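Local coordinates for protein-tyrosine-phosphatase (Shewanella sp., PDB 2Z72) that hydrolyses phosphotyrosine, releasing phosphate, as a cold-active phosphatase, probably through the two-zinc centre of a calcineurin-like phosphoesterase fold, at residues 10-15 and 171-176; 20-25 and 31-36; 108-113 and 198-203; 268-273 and 297-302. One frame throughout, in Å; residues are numbered along the deposited sequence. Where two conformers were deposited one is given.

Interaction 1: residues 10-15 and 171-176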
# COMPACT_ATOMS: atom_id res chain seq x y z
N GLY A 10 -15.07 -9.97 -4.80
CA GLY A 10 -14.09 -10.59 -5.70
C GLY A 10 -13.68 -9.71 -6.83
O GLY A 10 -13.98 -8.51 -6.85
N PRO A 11 -12.98 -10.26 -7.83
CA PRO A 11 -12.64 -11.66 -7.91
C PRO A 11 -11.40 -12.03 -7.11
O PRO A 11 -10.56 -11.18 -6.78
CB PRO A 11 -12.33 -11.79 -9.40
CG PRO A 11 -11.76 -10.46 -9.81
CD PRO A 11 -12.55 -9.47 -9.00
N TYR A 12 -11.32 -13.31 -6.77
CA TYR A 12 -10.13 -13.95 -6.24
C TYR A 12 -9.56 -14.80 -7.39
O TYR A 12 -10.21 -15.73 -7.83
CB TYR A 12 -10.49 -14.82 -5.05
CG TYR A 12 -11.07 -14.04 -3.89
CD1 TYR A 12 -12.44 -13.79 -3.77
CD2 TYR A 12 -10.25 -13.48 -2.91
CE1 TYR A 12 -12.95 -13.08 -2.70
CE2 TYR A 12 -10.76 -12.78 -1.88
CZ TYR A 12 -12.10 -12.55 -1.77
OH TYR A 12 -12.55 -11.82 -0.69
N VAL A 13 -8.38 -14.42 -7.90
CA VAL A 13 -7.83 -15.02 -9.09
C VAL A 13 -6.65 -15.91 -8.75
O VAL A 13 -5.75 -15.52 -8.04
CB VAL A 13 -7.41 -13.92 -10.12
CG1 VAL A 13 -6.69 -14.53 -11.29
CG2 VAL A 13 -8.59 -13.09 -10.57
N ILE A 14 -6.73 -17.14 -9.27
CA ILE A 14 -5.63 -18.12 -9.16
C ILE A 14 -4.84 -18.06 -10.44
O ILE A 14 -5.44 -18.13 -11.52
CB ILE A 14 -6.29 -19.54 -9.06
CG1 ILE A 14 -7.24 -19.60 -7.88
CG2 ILE A 14 -5.23 -20.60 -9.13
CD1 ILE A 14 -6.71 -19.17 -6.57
N THR A 15 -3.53 -17.93 -10.37
CA THR A 15 -2.66 -17.86 -11.53
C THR A 15 -1.57 -18.90 -11.43
O THR A 15 -0.65 -18.75 -10.65
CB THR A 15 -2.04 -16.45 -11.67
OG1 THR A 15 -3.13 -15.55 -11.95
CG2 THR A 15 -1.09 -16.41 -12.84
N THR A 171 -15.77 -19.13 3.35
CA THR A 171 -16.65 -20.34 3.40
C THR A 171 -16.86 -20.85 1.99
O THR A 171 -16.67 -22.05 1.73
CB THR A 171 -17.97 -19.99 4.09
OG1 THR A 171 -17.70 -19.67 5.46
CG2 THR A 171 -18.86 -21.25 4.13
N LEU A 172 -17.26 -20.01 1.05
CA LEU A 172 -17.63 -20.49 -0.29
C LEU A 172 -16.47 -20.98 -1.11
O LEU A 172 -16.60 -21.96 -1.83
CB LEU A 172 -18.39 -19.40 -1.04
CG LEU A 172 -19.76 -19.06 -0.48
CD1 LEU A 172 -20.36 -17.91 -1.25
CD2 LEU A 172 -20.71 -20.28 -0.53
N ILE A 173 -15.33 -20.35 -0.95
CA ILE A 173 -14.09 -20.78 -1.63
C ILE A 173 -13.35 -21.82 -0.82
O ILE A 173 -12.33 -22.45 -1.24
CB ILE A 173 -13.23 -19.56 -2.01
CG1 ILE A 173 -14.02 -18.59 -2.87
CG2 ILE A 173 -11.96 -19.91 -2.74
CD1 ILE A 173 -13.44 -17.20 -3.02
N ASN A 174 -13.84 -22.05 0.40
CA ASN A 174 -13.34 -23.08 1.25
C ASN A 174 -11.85 -23.03 1.52
O ASN A 174 -11.10 -24.00 1.41
CB ASN A 174 -13.78 -24.47 0.69
CG ASN A 174 -13.68 -25.54 1.73
OD1 ASN A 174 -13.72 -25.32 2.93
ND2 ASN A 174 -13.57 -26.76 1.22
N ARG A 175 -11.41 -21.84 1.92
CA ARG A 175 -10.03 -21.66 2.36
C ARG A 175 -9.98 -20.44 3.24
O ARG A 175 -10.80 -19.52 3.07
CB ARG A 175 -9.08 -21.63 1.24
CG ARG A 175 -9.30 -20.48 0.34
CD ARG A 175 -8.62 -20.83 -0.98
NE ARG A 175 -9.44 -21.69 -1.84
CZ ARG A 175 -9.16 -22.01 -3.09
NH1 ARG A 175 -8.07 -21.53 -3.67
NH2 ARG A 175 -9.99 -22.79 -3.77
N PRO A 176 -9.00 -20.44 4.14
CA PRO A 176 -8.91 -19.30 5.06
C PRO A 176 -8.44 -18.05 4.36
O PRO A 176 -7.88 -18.06 3.24
CB PRO A 176 -7.91 -19.74 6.12
CG PRO A 176 -7.09 -20.76 5.46
CD PRO A 176 -7.98 -21.47 4.47
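Tyr12 and Ile173 make the apolar half of this contact. The CD1 methyl of Ile173 approaches the phenol ring obliquely, 3.6 Å from Tyr12 CD1 and 4.0 Å from Tyr12 CG, so it meets the root of the ring and not its hydroxyl. Ile173 sends CG1 away from its own carbonyl carbon (chi1 -56°), and an extended chi2 carries the terminal methyl across to the strand. Tyr24 of strand 22-27 also packs on Ile173, while Tyr166 and Ala169 of helix 166-172 pack on Tyr12, whose OH is bonded to Asp9.

The second meeting pairs a methyl with a charged group. Ile14 and Arg175 approach from opposite directions, and Ile14 CD1 ends 4.0 Å from Arg175 NH1.

Hydrogen bonding stays on the helix side. Arg175 folds back at chi3 (81°), and Arg175 NE donates to Ile173 O at 3.0 Å; the oxygen lies near the guanidinium plane, although the donor stands above the carbonyl plane. NH2 adds a weak bond to the same oxygen. Asn174, with positive phi, is the C-prime residue of a Schellman motif ending helix 166-172. Were an alanine to stand at Arg175, the Ile173 carbonyl would probably lose this side-chain donor and the Ile14 methyl its cover on that side.

No hydrogen bond joins the two segments; strand 8-14 meets the end of helix 166-172 here through side-chain packing, with the guanidinium spending its NE on its own turn and offering only van der Waals contact to the strand.

Interaction 2: residues 20-25 and 31-36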
# COMPACT_ATOMS: atom_id res chain seq x y z
N GLN A 20 -4.01 -21.06 -18.11
CA GLN A 20 -4.94 -19.98 -17.82
C GLN A 20 -5.24 -19.83 -16.32
O GLN A 20 -5.26 -20.79 -15.57
CB GLN A 20 -6.26 -20.10 -18.56
CG GLN A 20 -6.76 -21.47 -18.85
CD GLN A 20 -8.19 -21.39 -19.34
OE1 GLN A 20 -8.64 -20.43 -19.96
NE2 GLN A 20 -8.94 -22.39 -18.97
N SER A 21 -5.51 -18.59 -15.94
CA SER A 21 -5.98 -18.27 -14.62
C SER A 21 -7.46 -18.58 -14.48
O SER A 21 -8.19 -18.76 -15.44
CB SER A 21 -5.66 -16.79 -14.35
OG SER A 21 -4.24 -16.56 -14.23
N THR A 22 -7.92 -18.61 -13.20
CA THR A 22 -9.27 -18.87 -12.82
C THR A 22 -9.72 -17.81 -11.83
O THR A 22 -8.91 -17.42 -10.97
CB THR A 22 -9.36 -20.25 -12.15
OG1 THR A 22 -8.91 -21.28 -13.04
CG2 THR A 22 -10.81 -20.58 -11.71
N ALA A 23 -10.92 -17.33 -11.96
CA ALA A 23 -11.47 -16.32 -11.09
C ALA A 23 -12.66 -16.87 -10.29
O ALA A 23 -13.58 -17.48 -10.87
CB ALA A 23 -11.90 -15.10 -11.88
N TYR A 24 -12.64 -16.60 -8.99
CA TYR A 24 -13.69 -16.91 -8.06
C TYR A 24 -14.43 -15.61 -7.71
O TYR A 24 -13.79 -14.64 -7.30
CB TYR A 24 -13.16 -17.55 -6.81
CG TYR A 24 -12.53 -18.89 -7.00
CD1 TYR A 24 -11.16 -19.08 -7.05
CD2 TYR A 24 -13.24 -20.02 -7.17
CE1 TYR A 24 -10.62 -20.33 -7.23
CE2 TYR A 24 -12.69 -21.27 -7.37
CZ TYR A 24 -11.38 -21.43 -7.41
OH TYR A 24 -10.82 -22.64 -7.60
N TRP A 25 -15.75 -15.61 -7.83
CA TRP A 25 -16.60 -14.46 -7.62
C TRP A 25 -17.65 -14.82 -6.61
O TRP A 25 -18.29 -15.90 -6.71
CB TRP A 25 -17.31 -14.04 -8.89
CG TRP A 25 -16.44 -13.89 -10.09
CD1 TRP A 25 -16.01 -14.89 -10.92
CD2 TRP A 25 -15.88 -12.71 -10.66
NE1 TRP A 25 -15.24 -14.43 -11.91
CE2 TRP A 25 -15.12 -13.07 -11.81
CE3 TRP A 25 -15.93 -11.35 -10.31
CZ2 TRP A 25 -14.44 -12.12 -12.58
CZ3 TRP A 25 -15.26 -10.42 -11.09
CH2 TRP A 25 -14.51 -10.81 -12.23
N LEU A 31 -21.12 -18.74 -5.05
CA LEU A 31 -19.86 -18.73 -5.78
C LEU A 31 -20.08 -18.95 -7.26
O LEU A 31 -20.74 -19.89 -7.66
CB LEU A 31 -18.98 -19.84 -5.21
CG LEU A 31 -17.58 -19.98 -5.82
CD1 LEU A 31 -16.77 -18.69 -5.68
CD2 LEU A 31 -16.84 -21.16 -5.22
N LYS A 32 -19.41 -18.14 -8.04
CA LYS A 32 -19.25 -18.34 -9.47
C LYS A 32 -17.76 -18.47 -9.76
O LYS A 32 -16.96 -17.72 -9.22
CB LYS A 32 -19.91 -17.27 -10.31
CG LYS A 32 -21.45 -17.20 -10.29
CD LYS A 32 -22.02 -16.28 -11.36
CE LYS A 32 -23.54 -16.18 -11.51
NZ LYS A 32 -23.97 -15.47 -12.77
N THR A 33 -17.39 -19.42 -10.59
CA THR A 33 -16.00 -19.67 -10.96
C THR A 33 -15.91 -19.59 -12.44
O THR A 33 -16.64 -20.25 -13.17
CB THR A 33 -15.58 -21.07 -10.48
OG1 THR A 33 -15.83 -21.13 -9.08
CG2 THR A 33 -14.12 -21.32 -10.80
N THR A 34 -14.97 -18.76 -12.97
CA THR A 34 -14.79 -18.56 -14.36
C THR A 34 -13.33 -18.85 -14.76
O THR A 34 -12.41 -18.73 -13.98
CB THR A 34 -15.17 -17.16 -14.83
OG1 THR A 34 -14.32 -16.20 -14.17
CG2 THR A 34 -16.63 -16.86 -14.49
N SER A 35 -13.21 -19.30 -16.01
CA SER A 35 -11.93 -19.53 -16.65
C SER A 35 -11.52 -18.27 -17.40
O SER A 35 -12.33 -17.78 -18.18
CB SER A 35 -12.02 -20.70 -17.62
OG SER A 35 -12.39 -21.89 -16.94
N ILE A 36 -10.32 -17.76 -17.14
CA ILE A 36 -9.95 -16.49 -17.76
C ILE A 36 -9.34 -16.69 -19.15
O ILE A 36 -8.37 -17.46 -19.26
CB ILE A 36 -8.98 -15.73 -16.84
CG1 ILE A 36 -9.67 -15.34 -15.52
CG2 ILE A 36 -8.36 -14.51 -17.51
CD1 ILE A 36 -8.79 -15.05 -14.36
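Trp25 and Thr34 are joined by a side-chain hydrogen bond, indole NE1 to Thr34 OG1, at 3.0 Å and nearly straight (169°). The hydroxyl lies at the ring edge, in the indole plane, and the two side chains cross at about a right angle. Thr34 places OG1 between its backbone N and carbonyl carbon (chi1 62°), which turns the oxygen to the indole and also brings it 3.5 Å from Ala23 CB. A phenylalanine at Trp25 would probably leave the Thr34 hydroxyl without this donor, its rotation less firmly fixed.

Five backbone bonds run beside it. Ala23 and Thr34 form one hydrogen-bonded pair, Thr34 N to Ala23 O being 2.8 Å, and Trp25 and Lys32 form the next; Ile36 N to Ser21 O continues the pattern beyond the paired strands. The segments 22-25 and 31-35 run antiparallel, at 163°, within a beta hairpin, and strand 8-14 pairs with the other edge of 22-27, making it the middle strand and bonding Thr22 and Tyr24 through Ile14 and Tyr12.

Tyr24 and Thr33, a non-hydrogen-bonded pair, lie side by side pointing the same way, Tyr24 CD2 3.4 Å from Thr33 OG1. On that face Thr33 CG2 also meets Thr22 CG2 at 3.5 Å. Leu31 CD1 sits at the Tyr24 ring edge, 4.0 Å from Tyr24 CB. On the face carrying Ala23 and Trp25, Ile36 CD1 touches Ser21 CB at 3.6 Å and Ala23 CB at 4.0 Å, with Val13 and Val41 also packing against Ile36. Lys32 extends away from the hairpin, its NZ bonded to the Glu45 carbonyl.

Interaction 3: residues 108-113 and 198-203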
# COMPACT_ATOMS: atom_id res chain seq x y z
N HIS A 108 5.18 9.71 -9.81
CA HIS A 108 5.18 8.52 -8.98
C HIS A 108 4.18 8.67 -7.87
O HIS A 108 4.09 9.71 -7.24
CB HIS A 108 6.56 8.22 -8.41
CG HIS A 108 7.55 7.80 -9.45
ND1 HIS A 108 8.60 6.99 -9.07
CD2 HIS A 108 7.67 8.04 -10.75
CE1 HIS A 108 9.34 6.76 -10.16
NE2 HIS A 108 8.81 7.37 -11.19
N MET A 109 3.42 7.60 -7.60
CA MET A 109 2.59 7.50 -6.43
C MET A 109 3.24 6.55 -5.44
O MET A 109 3.66 5.47 -5.85
CB MET A 109 1.20 6.92 -6.82
CG MET A 109 0.35 6.60 -5.62
SD MET A 109 -1.28 5.93 -6.03
CE MET A 109 -2.09 7.34 -6.62
N VAL A 110 3.29 6.91 -4.17
CA VAL A 110 3.73 6.00 -3.13
C VAL A 110 2.52 5.78 -2.21
O VAL A 110 2.07 6.71 -1.55
CB VAL A 110 4.91 6.51 -2.30
CG1 VAL A 110 5.40 5.42 -1.39
CG2 VAL A 110 6.05 7.00 -3.22
N MET A 111 2.02 4.57 -2.21
CA MET A 111 0.97 4.19 -1.24
C MET A 111 1.65 3.36 -0.18
O MET A 111 2.05 2.22 -0.42
CB MET A 111 -0.15 3.40 -1.95
CG MET A 111 -1.20 2.92 -0.93
SD MET A 111 -2.72 2.30 -1.68
CE MET A 111 -3.46 3.82 -2.26
N THR A 112 1.85 3.95 0.99
CA THR A 112 2.71 3.37 2.02
C THR A 112 2.01 2.33 2.89
O THR A 112 2.16 2.36 4.12
CB THR A 112 3.35 4.46 2.90
OG1 THR A 112 2.36 5.27 3.48
CG2 THR A 112 4.22 5.41 2.05
N GLY A 113 1.29 1.40 2.26
CA GLY A 113 0.75 0.24 2.97
C GLY A 113 -0.68 0.36 3.47
O GLY A 113 -1.34 1.39 3.40
N ILE A 198 11.26 2.49 0.59
CA ILE A 198 11.88 3.05 -0.63
C ILE A 198 12.37 4.46 -0.36
O ILE A 198 11.97 5.14 0.59
CB ILE A 198 10.94 3.01 -1.84
CG1 ILE A 198 9.74 3.96 -1.70
CG2 ILE A 198 10.51 1.60 -2.15
CD1 ILE A 198 8.95 4.14 -2.98
N LYS A 199 13.26 4.89 -1.25
CA LYS A 199 13.81 6.25 -1.25
C LYS A 199 13.59 6.85 -2.61
O LYS A 199 13.93 6.25 -3.62
CB LYS A 199 15.32 6.17 -0.94
CG LYS A 199 16.00 7.53 -0.77
CD LYS A 199 17.53 7.33 -0.45
CE LYS A 199 18.32 8.59 -0.49
NZ LYS A 199 19.74 8.20 -0.32
N ILE A 200 12.94 8.00 -2.67
CA ILE A 200 12.78 8.73 -3.90
C ILE A 200 13.33 10.13 -3.66
O ILE A 200 12.88 10.85 -2.77
CB ILE A 200 11.31 8.82 -4.39
CG1 ILE A 200 10.68 7.45 -4.54
CG2 ILE A 200 11.23 9.65 -5.66
CD1 ILE A 200 9.21 7.49 -4.95
N ASN A 201 14.33 10.51 -4.44
CA ASN A 201 14.97 11.84 -4.27
C ASN A 201 15.49 11.89 -2.83
O ASN A 201 16.20 10.97 -2.42
CB ASN A 201 14.03 12.99 -4.65
CG ASN A 201 13.42 12.83 -6.03
OD1 ASN A 201 14.03 12.26 -6.94
ND2 ASN A 201 12.23 13.43 -6.17
N ASP A 202 15.18 12.94 -2.10
CA ASP A 202 15.64 13.18 -0.75
C ASP A 202 14.58 12.80 0.28
O ASP A 202 14.56 13.35 1.37
CB ASP A 202 16.06 14.63 -0.64
CG ASP A 202 14.92 15.60 -0.86
OD1 ASP A 202 14.99 16.75 -0.35
OD2 ASP A 202 13.94 15.27 -1.55
N VAL A 203 13.74 11.78 -0.03
CA VAL A 203 12.65 11.39 0.86
C VAL A 203 12.64 9.88 1.02
O VAL A 203 12.76 9.13 0.03
CB VAL A 203 11.30 11.88 0.31
CG1 VAL A 203 10.18 11.54 1.27
CG2 VAL A 203 11.33 13.37 0.02
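Ile198 meets Val110 tip to tip: its CD1 methyl lies 4.1 Å from Val110 CG2 and equally far from Val110 CG1, so it sits at the fork of the valine. CG1 of Ile198 takes the position between backbone N and carbonyl carbon (chi1 68°), with CD1 carried outward by an extended chi2. Two residues on, Ile200 repeats the approach from a different rotamer, CG1 now turned away from the carbonyl carbon (chi1 -56°). Its CD1 comes closer, 3.6 Å from Val110 CG2, and also reaches 4.2 Å from His108 ND1, the isoleucine approaching that imidazole at a slant. The histidine's ND1 is meanwhile hydrogen-bonded to His144, which packs on both isoleucines as well. Past Ile200 the chain reverses through a type II' beta turn to Val203, bringing strand 203-206 back alongside; Tyr205 from that strand touches Val110, Ile198 and Ile200.

The two short strands belong to different sheets and stand 10.4 Å apart at their axes, the spacing of layers packed face to face, as in the beta sandwich of calcineurin-like phosphoesterases. With no hydrogen bond between them, the segments meet through methyl groups, joined by the imidazole of His108, whose polar ND1 is satisfied by His144 although the residue is buried.

Interaction 4: residues 268-273 and 297-302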
# COMPACT_ATOMS: atom_id res chain seq x y z
N ALA A 268 16.23 15.91 17.53
CA ALA A 268 17.66 15.51 17.46
C ALA A 268 17.88 14.07 17.02
O ALA A 268 18.68 13.67 16.21
CB ALA A 268 18.33 15.77 18.79
N GLU A 269 17.09 13.17 17.52
CA GLU A 269 17.09 11.74 17.28
C GLU A 269 16.64 11.54 15.83
O GLU A 269 17.29 10.80 15.08
CB GLU A 269 16.17 10.91 18.19
CG GLU A 269 16.36 9.42 18.17
CD GLU A 269 15.75 8.23 18.80
OE1 GLU A 269 15.06 8.44 19.82
OE2 GLU A 269 15.99 7.09 18.24
N LEU A 270 15.60 12.28 15.45
CA LEU A 270 15.20 12.22 14.03
C LEU A 270 16.32 12.63 13.09
O LEU A 270 16.52 11.97 12.05
CB LEU A 270 13.95 13.09 13.85
CG LEU A 270 13.33 13.10 12.48
CD1 LEU A 270 12.84 11.70 12.08
CD2 LEU A 270 12.16 14.06 12.50
N ASP A 271 17.03 13.68 13.46
CA ASP A 271 18.12 14.14 12.62
C ASP A 271 19.13 13.05 12.39
O ASP A 271 19.68 12.94 11.29
CB ASP A 271 18.82 15.37 13.23
CG ASP A 271 17.96 16.60 13.17
OD1 ASP A 271 17.08 16.70 12.29
OD2 ASP A 271 18.26 17.51 14.01
N THR A 272 19.35 12.24 13.41
CA THR A 272 20.34 11.17 13.19
C THR A 272 19.82 10.14 12.19
O THR A 272 20.63 9.59 11.41
CB THR A 272 20.67 10.48 14.52
OG1 THR A 272 21.26 11.39 15.43
CG2 THR A 272 21.70 9.39 14.32
N ILE A 273 18.54 9.91 12.17
CA ILE A 273 18.00 8.99 11.16
C ILE A 273 18.00 9.58 9.78
O ILE A 273 18.39 8.95 8.79
CB ILE A 273 16.61 8.53 11.66
CG1 ILE A 273 16.78 7.74 12.97
CG2 ILE A 273 15.89 7.82 10.54
CD1 ILE A 273 15.55 7.67 13.84
N HIS A 297 9.35 20.21 12.25
CA HIS A 297 9.73 21.13 11.19
C HIS A 297 9.63 20.43 9.84
O HIS A 297 10.49 20.57 8.96
CB HIS A 297 11.11 21.72 11.54
CG HIS A 297 11.18 22.48 12.84
ND1 HIS A 297 11.55 21.88 14.01
CD2 HIS A 297 10.86 23.73 13.13
CE1 HIS A 297 11.51 22.77 15.01
NE2 HIS A 297 11.09 23.90 14.50
N ASN A 298 8.56 19.67 9.65
CA ASN A 298 8.21 18.91 8.46
C ASN A 298 9.29 17.93 7.98
O ASN A 298 9.29 17.52 6.83
CB ASN A 298 7.94 19.89 7.35
CG ASN A 298 6.65 20.66 7.48
OD1 ASN A 298 5.66 20.10 7.87
ND2 ASN A 298 6.69 21.94 7.17
N LYS A 299 10.08 17.46 8.91
CA LYS A 299 11.01 16.36 8.67
C LYS A 299 10.31 14.99 8.60
O LYS A 299 10.83 14.10 7.94
CB LYS A 299 12.07 16.34 9.79
CG LYS A 299 12.95 17.58 9.72
CD LYS A 299 13.92 17.64 10.87
CE LYS A 299 14.65 18.96 10.90
NZ LYS A 299 15.57 19.07 12.07
N VAL A 300 9.17 14.87 9.27
CA VAL A 300 8.30 13.70 9.14
C VAL A 300 6.98 14.22 8.57
O VAL A 300 6.42 15.19 9.08
CB VAL A 300 8.04 12.97 10.47
CG1 VAL A 300 6.90 11.96 10.33
CG2 VAL A 300 9.27 12.23 10.99
N ILE A 301 6.49 13.55 7.53
CA ILE A 301 5.14 13.84 7.06
C ILE A 301 4.31 12.58 7.25
O ILE A 301 4.63 11.53 6.75
CB ILE A 301 5.05 14.31 5.61
CG1 ILE A 301 6.11 15.38 5.25
CG2 ILE A 301 3.65 14.82 5.32
CD1 ILE A 301 5.93 16.71 5.95
N ALA A 302 3.20 12.79 8.01
CA ALA A 302 2.24 11.73 8.29
C ALA A 302 1.20 11.72 7.20
O ALA A 302 0.53 12.73 6.94
CB ALA A 302 1.58 12.00 9.65
O HOH W 1 18.14 20.10 13.02
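Asp271 and Lys299 form a salt bridge, Lys299 NZ donating to Asp271 OD1 at 2.8 Å on its syn lone pair, the side facing the other carboxylate oxygen. A water closes the group: it donates to Asp271 OD2 at 2.8 Å and accepts from Lys299 NZ at 2.9 Å, so both carboxylate oxygens are tied to the one ammonium. Glu267 makes a second salt bridge to the same NZ, and in the lysine conformer described this pair of acids would probably favour its charged form.

Beneath the charges lies an apolar layer. Leu270 sets CG opposite its backbone N (chi1 -176°), which directs its two methyls at the strand: CD2 rests 3.5 Å from Lys299 CB and 3.7 Å from Val300 CG2, and CD1 lies 3.8 Å from that same valine methyl. The lysine therefore serves twice, its root packing on leucine and its extended chain carrying NZ out to the acid one residue along the helix. Phe265 and Phe296 add to the packing round Leu270, and Tyr260 to that on Val300.

Backbone pairing fixes the lysine's starting point. Lys299 and Val300 both face Leu295 in a classic beta bulge, and Lys299 also bonds to Ile282 of the neighbouring strand. This is helix 267-277 packed on the start of strand 300-302, next to the outermost strand 293-295 of the mixed sheet, the alpha-on-beta layering of the calcineurin-like phosphoesterase fold.

How the interactions relate
Interaction 3 is the core contact, all four of its touching residues buried, whereas interactions 1, 2 and 4 are partly buried and lie farther from the chain's centre. Interactions 1 and 2 share the N-terminal three-stranded sheet and touch directly, Thr15 OG1 to Ser21 OG at 2.7 Å being a probable hydrogen bond; the hairpin is nested within the chain loop that interaction 1 closes. Interactions 3 and 4 reach the same six-stranded sheet, their centres about 16 Å apart, on the other side of the molecule. Chemistry follows place: backbone bonds join neighbouring strands in interaction 2, methyls, with one imidazole, join two sheets in interaction 3, and the helix contacts 1 and 4 combine apolar packing with charged side chains, bridged to an acid only in interaction 4.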